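Long-range contacts in sporulation-control protein spo0M (Bacillus subtilis, PDB 5CL2), which controls the expression of spo0A and is required for Bacillus subtilis to pass the morphological stage 0 of sporulation: residues L182-L187 with E201-A206; G176-M181 with E245-Y250; Q40-I45 with F77-G82. One frame throughout, in Å; residues are numbered along the deposited sequence.

Contact 1: residues L182-L187 with E201-A206; sequences LDELEL and EVDRRA
The carboxylate of Glu184 reaches across to the backbone that follows the strand ending at Val202. Its OE2 accepts Ala206 N at 3.2 Å (N-H...O 160°). That donor arrives on the syn side, though 25° out of the carboxylate plane. The bond to OE2 from Arg205 N is weak despite its 2.9 Å, because the N-H is badly bent. Residues 204-206 have helical backbone angles, so these amides point one way, and an acidic group suits that place. Asp203 answers in the other direction: its OD1 takes Asp183 N at 2.7 Å on the syn lone pair, and Asp203 N returns a nearly straight bond to Glu184 O (2.8 Å). Glu186 OE1 makes a further weak bond to Arg204 N. With an alanine in place of Glu184, the amides of Arg205 and Ala206 would probably lose their carboxylate partner and the turn would be freer to shift. Glu184 folds back to reach them, its CG set between backbone N and carbonyl carbon (chi1 70°). Behind this, Glu186 and Glu201 exchange two backbone bonds. Leu182 CD2 meets Val202 CG1 at 3.6 Å; Val202 shares its sheet face with Leu185. Arg204 gives NE to Glu168 and NH2 to Gly211 O, and Arg205 is held by Glu168 and Glu170. The segments form the open end of hairpin 185-191/195-202, with strand 165-173 paired to strand 185-191 on its far side.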
# COMPACT_ATOMS: atom_id res chain seq x y z
N LEU A 182 -5.60 28.85 -13.12
CA LEU A 182 -5.46 28.42 -11.74
C LEU A 182 -4.42 29.21 -10.95
O LEU A 182 -3.56 29.90 -11.52
CB LEU A 182 -5.11 26.93 -11.71
CG LEU A 182 -4.05 26.37 -12.67
CD1 LEU A 182 -2.62 26.84 -12.33
CD2 LEU A 182 -4.07 24.86 -12.59
N ASP A 183 -4.50 29.13 -9.63
CA ASP A 183 -3.43 29.69 -8.81
C ASP A 183 -2.28 28.69 -8.66
O ASP A 183 -1.10 29.07 -8.71
CB ASP A 183 -4.01 30.13 -7.48
CG ASP A 183 -4.98 31.26 -7.66
OD1 ASP A 183 -4.97 31.87 -8.75
OD2 ASP A 183 -5.78 31.54 -6.75
N GLU A 184 -2.59 27.41 -8.51
CA GLU A 184 -1.53 26.43 -8.64
C GLU A 184 -2.05 25.04 -8.95
O GLU A 184 -3.21 24.73 -8.68
CB GLU A 184 -0.62 26.44 -7.37
CG GLU A 184 -1.26 25.89 -6.11
CD GLU A 184 -2.27 26.84 -5.48
OE1 GLU A 184 -2.00 28.05 -5.43
OE2 GLU A 184 -3.35 26.39 -5.05
N LEU A 185 -1.14 24.22 -9.47
CA LEU A 185 -1.38 22.84 -9.85
C LEU A 185 -0.68 21.84 -8.88
O LEU A 185 0.43 22.08 -8.46
CB LEU A 185 -0.88 22.61 -11.27
CG LEU A 185 -0.89 21.18 -11.78
CD1 LEU A 185 -2.32 20.71 -11.98
CD2 LEU A 185 -0.07 21.09 -13.04
N GLU A 186 -1.34 20.74 -8.55
CA GLU A 186 -0.77 19.73 -7.67
C GLU A 186 -0.80 18.39 -8.36
O GLU A 186 -1.86 17.98 -8.86
CB GLU A 186 -1.55 19.64 -6.35
CG GLU A 186 -1.32 20.81 -5.38
CD GLU A 186 -2.24 22.00 -5.66
OE1 GLU A 186 -3.35 21.84 -6.23
OE2 GLU A 186 -1.84 23.11 -5.27
N LEU A 187 0.34 17.70 -8.36
CA LEU A 187 0.49 16.37 -8.94
C LEU A 187 0.99 15.39 -7.88
O LEU A 187 1.81 15.73 -7.02
CB LEU A 187 1.46 16.37 -10.13
CG LEU A 187 1.16 17.28 -11.33
CD1 LEU A 187 1.92 16.86 -12.58
CD2 LEU A 187 -0.34 17.40 -11.61
N GLU A 201 -4.77 17.85 -9.25
CA GLU A 201 -5.70 18.65 -8.49
C GLU A 201 -5.29 20.12 -8.71
O GLU A 201 -4.16 20.38 -9.13
CB GLU A 201 -5.70 18.17 -7.04
CG GLU A 201 -6.62 18.85 -6.05
CD GLU A 201 -8.10 18.66 -6.29
OE1 GLU A 201 -8.64 17.56 -6.10
OE2 GLU A 201 -8.72 19.68 -6.61
N VAL A 202 -6.21 21.07 -8.54
CA VAL A 202 -5.84 22.47 -8.72
C VAL A 202 -6.30 23.28 -7.52
O VAL A 202 -7.25 22.89 -6.83
CB VAL A 202 -6.46 23.10 -10.00
CG1 VAL A 202 -6.13 22.25 -11.24
CG2 VAL A 202 -7.94 23.27 -9.85
N ASP A 203 -5.58 24.37 -7.25
CA ASP A 203 -6.00 25.38 -6.27
C ASP A 203 -6.17 24.83 -4.85
O ASP A 203 -6.95 25.38 -4.07
CB ASP A 203 -7.33 26.06 -6.71
CG ASP A 203 -7.18 26.96 -7.95
OD1 ASP A 203 -6.04 27.38 -8.28
OD2 ASP A 203 -8.22 27.31 -8.58
N ARG A 204 -5.40 23.81 -4.49
CA ARG A 204 -5.42 23.31 -3.11
C ARG A 204 -4.93 24.36 -2.12
O ARG A 204 -5.53 24.52 -1.04
CB ARG A 204 -4.59 22.02 -3.00
CG ARG A 204 -5.41 20.76 -3.39
CD ARG A 204 -4.55 19.50 -3.43
NE ARG A 204 -3.89 19.19 -2.16
CZ ARG A 204 -4.51 18.63 -1.13
NH1 ARG A 204 -5.80 18.31 -1.20
NH2 ARG A 204 -3.84 18.38 -0.02
N ARG A 205 -3.89 25.11 -2.47
CA ARG A 205 -3.42 26.15 -1.56
C ARG A 205 -4.43 27.26 -1.46
O ARG A 205 -4.71 27.72 -0.36
CB ARG A 205 -2.07 26.76 -1.99
CG ARG A 205 -0.91 25.78 -2.06
CD ARG A 205 -1.02 24.74 -0.96
NE ARG A 205 -0.49 23.49 -1.48
CZ ARG A 205 -0.99 22.30 -1.19
NH1 ARG A 205 -2.05 22.18 -0.39
NH2 ARG A 205 -0.45 21.22 -1.72
N ALA A 206 -4.99 27.68 -2.61
CA ALA A 206 -6.01 28.72 -2.60
C ALA A 206 -7.15 28.29 -1.70
O ALA A 206 -7.71 29.10 -0.97
CB ALA A 206 -6.53 29.01 -4.04

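Contact 2: residues G176-M181 with E245-Y250; sequences GYYRQM and EILDQY
Met181 holds CG anti to its backbone N (chi1 180°) and stays extended at the next torsion, so its thioether runs straight out from helix 176-181 to the end of helix 236-248; a bend at chi3 then turns CE toward Leu247. SD lies 3.5 Å from Leu247 O and 3.7 Å from Tyr250 CB, while CE touches Leu247 CB at 4.2 Å. A flexible, unbranched methionine suits such a place, following a surface that is part backbone and part side chain. The same sulfur sits in the ring plane at the edge of Tyr178, whose CE1 approaches Leu247 CD1 obliquely at 4.3 Å. This is apolar packing between a one-and-a-half-turn helix and helix 236-248, which packs against the five-stranded antiparallel sheet through Phe200 and Val224: Ile246, Leu247 and Tyr250 rest on Phe200, and Tyr178 meets Phe146. Leu247 O is also the acceptor for Tyr250 N (3.0 Å), which keeps the chain turning past Asp248 and brings Tyr250 CB against the methionine's CG and SD. Nearer the surface Tyr177 OH stands 4.0 Å from Asp248 OD1, too far for a hydrogen bond.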
# COMPACT_ATOMS: atom_id res chain seq x y z
N GLY A 176 0.32 33.54 -18.99
CA GLY A 176 -0.97 34.18 -18.85
C GLY A 176 -2.11 33.17 -18.91
O GLY A 176 -3.06 33.24 -18.12
N TYR A 177 -1.99 32.20 -19.81
CA TYR A 177 -3.06 31.21 -19.98
C TYR A 177 -3.28 30.44 -18.69
O TYR A 177 -4.40 30.33 -18.16
CB TYR A 177 -2.73 30.22 -21.10
CG TYR A 177 -3.87 29.24 -21.38
CD1 TYR A 177 -5.13 29.71 -21.70
CD2 TYR A 177 -3.68 27.86 -21.30
CE1 TYR A 177 -6.17 28.85 -21.96
CE2 TYR A 177 -4.72 26.99 -21.54
CZ TYR A 177 -5.97 27.49 -21.88
OH TYR A 177 -7.03 26.65 -22.14
N TYR A 178 -2.18 29.93 -18.14
CA TYR A 178 -2.31 29.09 -16.97
C TYR A 178 -2.59 29.90 -15.69
O TYR A 178 -3.35 29.43 -14.84
CB TYR A 178 -1.09 28.17 -16.87
CG TYR A 178 -1.23 27.04 -17.90
CD1 TYR A 178 -2.39 26.27 -17.95
CD2 TYR A 178 -0.25 26.78 -18.86
CE1 TYR A 178 -2.56 25.25 -18.88
CE2 TYR A 178 -0.42 25.76 -19.80
CZ TYR A 178 -1.58 25.00 -19.80
OH TYR A 178 -1.74 24.00 -20.72
N ARG A 179 -2.10 31.13 -15.61
CA ARG A 179 -2.54 32.05 -14.55
C ARG A 179 -4.04 32.26 -14.57
O ARG A 179 -4.70 32.30 -13.53
CB ARG A 179 -1.84 33.40 -14.68
CG ARG A 179 -0.35 33.32 -14.37
CD ARG A 179 0.29 34.71 -14.29
NE ARG A 179 1.67 34.60 -13.82
CZ ARG A 179 2.74 34.60 -14.62
NH1 ARG A 179 2.58 34.77 -15.93
NH2 ARG A 179 3.96 34.48 -14.09
N GLN A 180 -4.59 32.38 -15.78
CA GLN A 180 -6.02 32.56 -15.92
C GLN A 180 -6.73 31.29 -15.47
O GLN A 180 -7.81 31.35 -14.88
CB GLN A 180 -6.38 32.92 -17.37
CG GLN A 180 -7.73 33.52 -17.51
CD GLN A 180 -7.80 34.93 -16.98
OE1 GLN A 180 -8.69 35.26 -16.19
NE2 GLN A 180 -6.86 35.78 -17.42
N MET A 181 -6.12 30.14 -15.74
CA MET A 181 -6.69 28.85 -15.31
C MET A 181 -6.71 28.56 -13.80
O MET A 181 -7.69 28.02 -13.26
CB MET A 181 -5.94 27.70 -15.98
CG MET A 181 -6.46 26.32 -15.59
SD MET A 181 -5.83 24.99 -16.63
CE MET A 181 -4.23 24.68 -15.94
N GLU A 245 -3.99 18.39 -22.77
CA GLU A 245 -5.39 17.94 -22.84
C GLU A 245 -6.03 17.69 -21.48
O GLU A 245 -7.18 18.08 -21.24
CB GLU A 245 -5.54 16.68 -23.70
CG GLU A 245 -7.01 16.35 -24.02
CD GLU A 245 -7.19 15.45 -25.24
OE1 GLU A 245 -6.21 15.21 -25.98
OE2 GLU A 245 -8.33 14.96 -25.44
N ILE A 246 -5.30 16.98 -20.61
CA ILE A 246 -5.79 16.70 -19.26
C ILE A 246 -6.06 17.99 -18.50
O ILE A 246 -7.11 18.13 -17.86
CB ILE A 246 -4.78 15.83 -18.44
CG1 ILE A 246 -4.59 14.47 -19.12
CG2 ILE A 246 -5.30 15.64 -17.03
CD1 ILE A 246 -3.53 13.57 -18.49
N LEU A 247 -5.13 18.94 -18.59
CA LEU A 247 -5.28 20.23 -17.92
C LEU A 247 -6.42 21.07 -18.52
O LEU A 247 -6.95 21.95 -17.83
CB LEU A 247 -3.98 21.03 -17.95
CG LEU A 247 -2.79 20.40 -17.24
CD1 LEU A 247 -1.58 21.30 -17.38
CD2 LEU A 247 -3.13 20.12 -15.78
N ASP A 248 -6.80 20.80 -19.78
CA ASP A 248 -7.80 21.65 -20.42
C ASP A 248 -9.13 21.58 -19.71
O ASP A 248 -9.93 22.50 -19.80
CB ASP A 248 -8.01 21.26 -21.89
CG ASP A 248 -9.16 22.04 -22.56
OD1 ASP A 248 -8.94 23.21 -22.97
OD2 ASP A 248 -10.28 21.50 -22.69
N GLN A 249 -9.35 20.52 -18.95
CA GLN A 249 -10.64 20.41 -18.29
C GLN A 249 -10.81 21.40 -17.16
O GLN A 249 -11.90 21.53 -16.61
CB GLN A 249 -10.83 19.01 -17.77
CG GLN A 249 -9.90 18.69 -16.61
CD GLN A 249 -10.16 17.31 -16.10
OE1 GLN A 249 -11.09 17.09 -15.32
NE2 GLN A 249 -9.34 16.35 -16.54
N TYR A 250 -9.72 22.09 -16.81
CA TYR A 250 -9.74 23.11 -15.76
C TYR A 250 -9.89 24.54 -16.32
O TYR A 250 -10.06 25.50 -15.56
CB TYR A 250 -8.45 23.04 -14.91
CG TYR A 250 -8.26 21.72 -14.18
CD1 TYR A 250 -9.11 21.36 -13.14
CD2 TYR A 250 -7.24 20.84 -14.53
CE1 TYR A 250 -8.97 20.16 -12.48
CE2 TYR A 250 -7.08 19.63 -13.86
CZ TYR A 250 -7.96 19.30 -12.84
OH TYR A 250 -7.83 18.12 -12.16

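Contact 3: residues Q40-I45 with F77-G82; sequences QDIRYI and FTIQPG
Gln40 O is gripped by Ile79 N at 2.8 Å, with the N-H almost straight (165°) and close to the line of the carbonyl, and Thr78 CA adds a CA-H...O contact to Gln40 O at 3.3 Å. Gln40 N returns a bond to Ile79 O, and two residues along Ile42 and Phe77 repeat the exchange, both hydrogen-bonded pairs of an antiparallel hairpin. Between them, at the non-hydrogen-bonded pair Asp41-Thr78, the two polar side chains lie side by side; polar residues suit this exposed face, but the modelled separation of Asp41 OD1 and Thr78 OG1 is implausibly short, so the detail of that bond is doubtful.

The face carrying Ile42, Phe77 and Ile79 is largely apolar, with Gln40 at its end. Phe77 carries its ring with CG between the backbone N and the carbonyl carbon (chi1 70°), a torsion that lays the ring beside Ile42. Ile42 CB sits over the ring face, offset toward the rim and 4.2 Å from the centroid, a CH-pi contact, while Ile42 CD1 continues to Phe77 CZ at 3.6 Å. The same methyl meets Ile79 CG2 at 3.5 Å, so one isoleucine bridges two residues of the partner strand. Ile45 CD1 comes up at the ring edge, 4.3 Å from Phe77 CE1. Beta-branched residues favour the extended backbone here, and the flat phenylalanine offers a face for Ile42 and an edge for Ile45.

The N-to-C directions of the short segments make 142°, an antiparallel pair with marked twist; the arrestin-like clan is consistent with a beta-sandwich. Strand 60-79 is outermost in its sheet within this chain, while strand 40-57 also pairs with strand 106-114. Phe77, Ile79 and Ile45 face the second sheet, where Phe87, His85 and Val33 of strands 84-92 and 26-34 receive them.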
# COMPACT_ATOMS: atom_id res chain seq x y z
N GLN A 40 30.59 -7.32 24.30
CA GLN A 40 29.14 -7.21 24.38
C GLN A 40 28.40 -8.16 23.47
O GLN A 40 28.94 -8.63 22.46
CB GLN A 40 28.69 -5.77 24.12
CG GLN A 40 29.35 -4.74 25.02
CD GLN A 40 28.79 -3.36 24.82
OE1 GLN A 40 29.06 -2.72 23.81
NE2 GLN A 40 28.00 -2.88 25.79
N ASP A 41 27.17 -8.45 23.87
CA ASP A 41 26.28 -9.32 23.12
C ASP A 41 25.35 -8.47 22.29
O ASP A 41 24.53 -7.72 22.84
CB ASP A 41 25.47 -10.21 24.06
CG ASP A 41 26.31 -11.30 24.71
OD1 ASP A 41 27.27 -11.81 24.07
OD2 ASP A 41 26.01 -11.62 25.87
N ILE A 42 25.49 -8.57 20.98
CA ILE A 42 24.67 -7.84 20.04
C ILE A 42 23.49 -8.69 19.54
O ILE A 42 23.69 -9.77 18.99
CB ILE A 42 25.54 -7.35 18.88
CG1 ILE A 42 26.42 -6.20 19.41
CG2 ILE A 42 24.63 -6.92 17.68
CD1 ILE A 42 27.71 -5.96 18.66
N ARG A 43 22.26 -8.21 19.73
CA ARG A 43 21.07 -8.99 19.36
C ARG A 43 20.83 -8.98 17.84
O ARG A 43 20.56 -10.02 17.26
CB ARG A 43 19.85 -8.47 20.12
CG ARG A 43 20.03 -8.70 21.63
CD ARG A 43 18.76 -8.57 22.44
NE ARG A 43 18.00 -7.38 22.07
CZ ARG A 43 16.69 -7.24 22.29
NH1 ARG A 43 16.01 -8.21 22.87
NH2 ARG A 43 16.08 -6.11 21.93
N TYR A 44 21.06 -7.85 17.19
CA TYR A 44 20.85 -7.77 15.76
C TYR A 44 21.32 -6.43 15.24
O TYR A 44 21.46 -5.49 16.02
CB TYR A 44 19.34 -7.97 15.40
CG TYR A 44 18.44 -6.87 15.96
CD1 TYR A 44 18.34 -5.64 15.31
CD2 TYR A 44 17.71 -7.06 17.14
CE1 TYR A 44 17.54 -4.63 15.81
CE2 TYR A 44 16.89 -6.03 17.65
CZ TYR A 44 16.82 -4.82 16.97
OH TYR A 44 16.05 -3.76 17.44
N ILE A 45 21.51 -6.33 13.93
CA ILE A 45 21.69 -5.05 13.26
C ILE A 45 20.62 -4.91 12.16
O ILE A 45 20.59 -5.72 11.20
CB ILE A 45 23.09 -4.91 12.64
CG1 ILE A 45 24.19 -5.14 13.69
CG2 ILE A 45 23.25 -3.55 11.94
CD1 ILE A 45 25.57 -5.13 13.09
N PHE A 77 25.34 -11.87 17.77
CA PHE A 77 26.73 -12.30 17.89
C PHE A 77 27.39 -11.58 19.06
O PHE A 77 26.91 -10.55 19.49
CB PHE A 77 27.52 -12.04 16.59
CG PHE A 77 27.77 -10.57 16.30
CD1 PHE A 77 26.80 -9.79 15.66
CD2 PHE A 77 29.00 -9.99 16.61
CE1 PHE A 77 27.03 -8.45 15.38
CE2 PHE A 77 29.23 -8.65 16.33
CZ PHE A 77 28.23 -7.87 15.71
N THR A 78 28.49 -12.11 19.58
CA THR A 78 29.23 -11.41 20.62
C THR A 78 30.46 -10.75 20.02
O THR A 78 31.16 -11.34 19.21
CB THR A 78 29.62 -12.35 21.76
OG1 THR A 78 28.42 -12.85 22.36
CG2 THR A 78 30.38 -11.61 22.83
N ILE A 79 30.67 -9.49 20.39
CA ILE A 79 31.79 -8.76 19.87
C ILE A 79 32.77 -8.57 21.01
O ILE A 79 32.37 -8.14 22.12
CB ILE A 79 31.36 -7.41 19.23
CG1 ILE A 79 32.50 -6.81 18.40
CG2 ILE A 79 30.79 -6.44 20.26
CD1 ILE A 79 32.08 -5.69 17.53
N GLN A 80 34.05 -8.88 20.75
CA GLN A 80 35.07 -8.77 21.80
C GLN A 80 35.64 -7.37 21.78
O GLN A 80 35.44 -6.64 20.80
CB GLN A 80 36.21 -9.80 21.59
CG GLN A 80 35.77 -11.25 21.53
CD GLN A 80 35.08 -11.68 22.80
OE1 GLN A 80 35.55 -11.41 23.91
NE2 GLN A 80 33.92 -12.31 22.65
N PRO A 81 36.34 -6.99 22.87
CA PRO A 81 36.81 -5.61 22.98
C PRO A 81 37.68 -5.17 21.81
O PRO A 81 38.63 -5.87 21.45
CB PRO A 81 37.59 -5.59 24.29
CG PRO A 81 37.25 -6.83 25.00
CD PRO A 81 36.40 -7.69 24.16
N GLY A 82 37.33 -4.02 21.23
CA GLY A 82 38.06 -3.41 20.13
C GLY A 82 37.94 -4.14 18.81
O GLY A 82 38.49 -3.71 17.80

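How the contacts relate
Contacts 1 and 2 belong to the same half of the chain, their centres 11 Å apart, and they touch: Val202 CG1 lies 3.6 Å from Tyr250 CD1, and Leu185 CD1 is 3.9 Å from Leu247 CD2. Helix 176-181 is followed, after a short loop, by strand 185-191, and both segments of contact 1 fall between those of contact 2 in sequence. Contact 3 stands on the other side of the chain's centre, its nearest atoms about 34 Å from contact 1 and about 43 Å from contact 2. The side chain of Ile45 is about 11 Å from the bound sodium ion, too far to coordinate it; Thr14, Asp122 and Asp124 form that site.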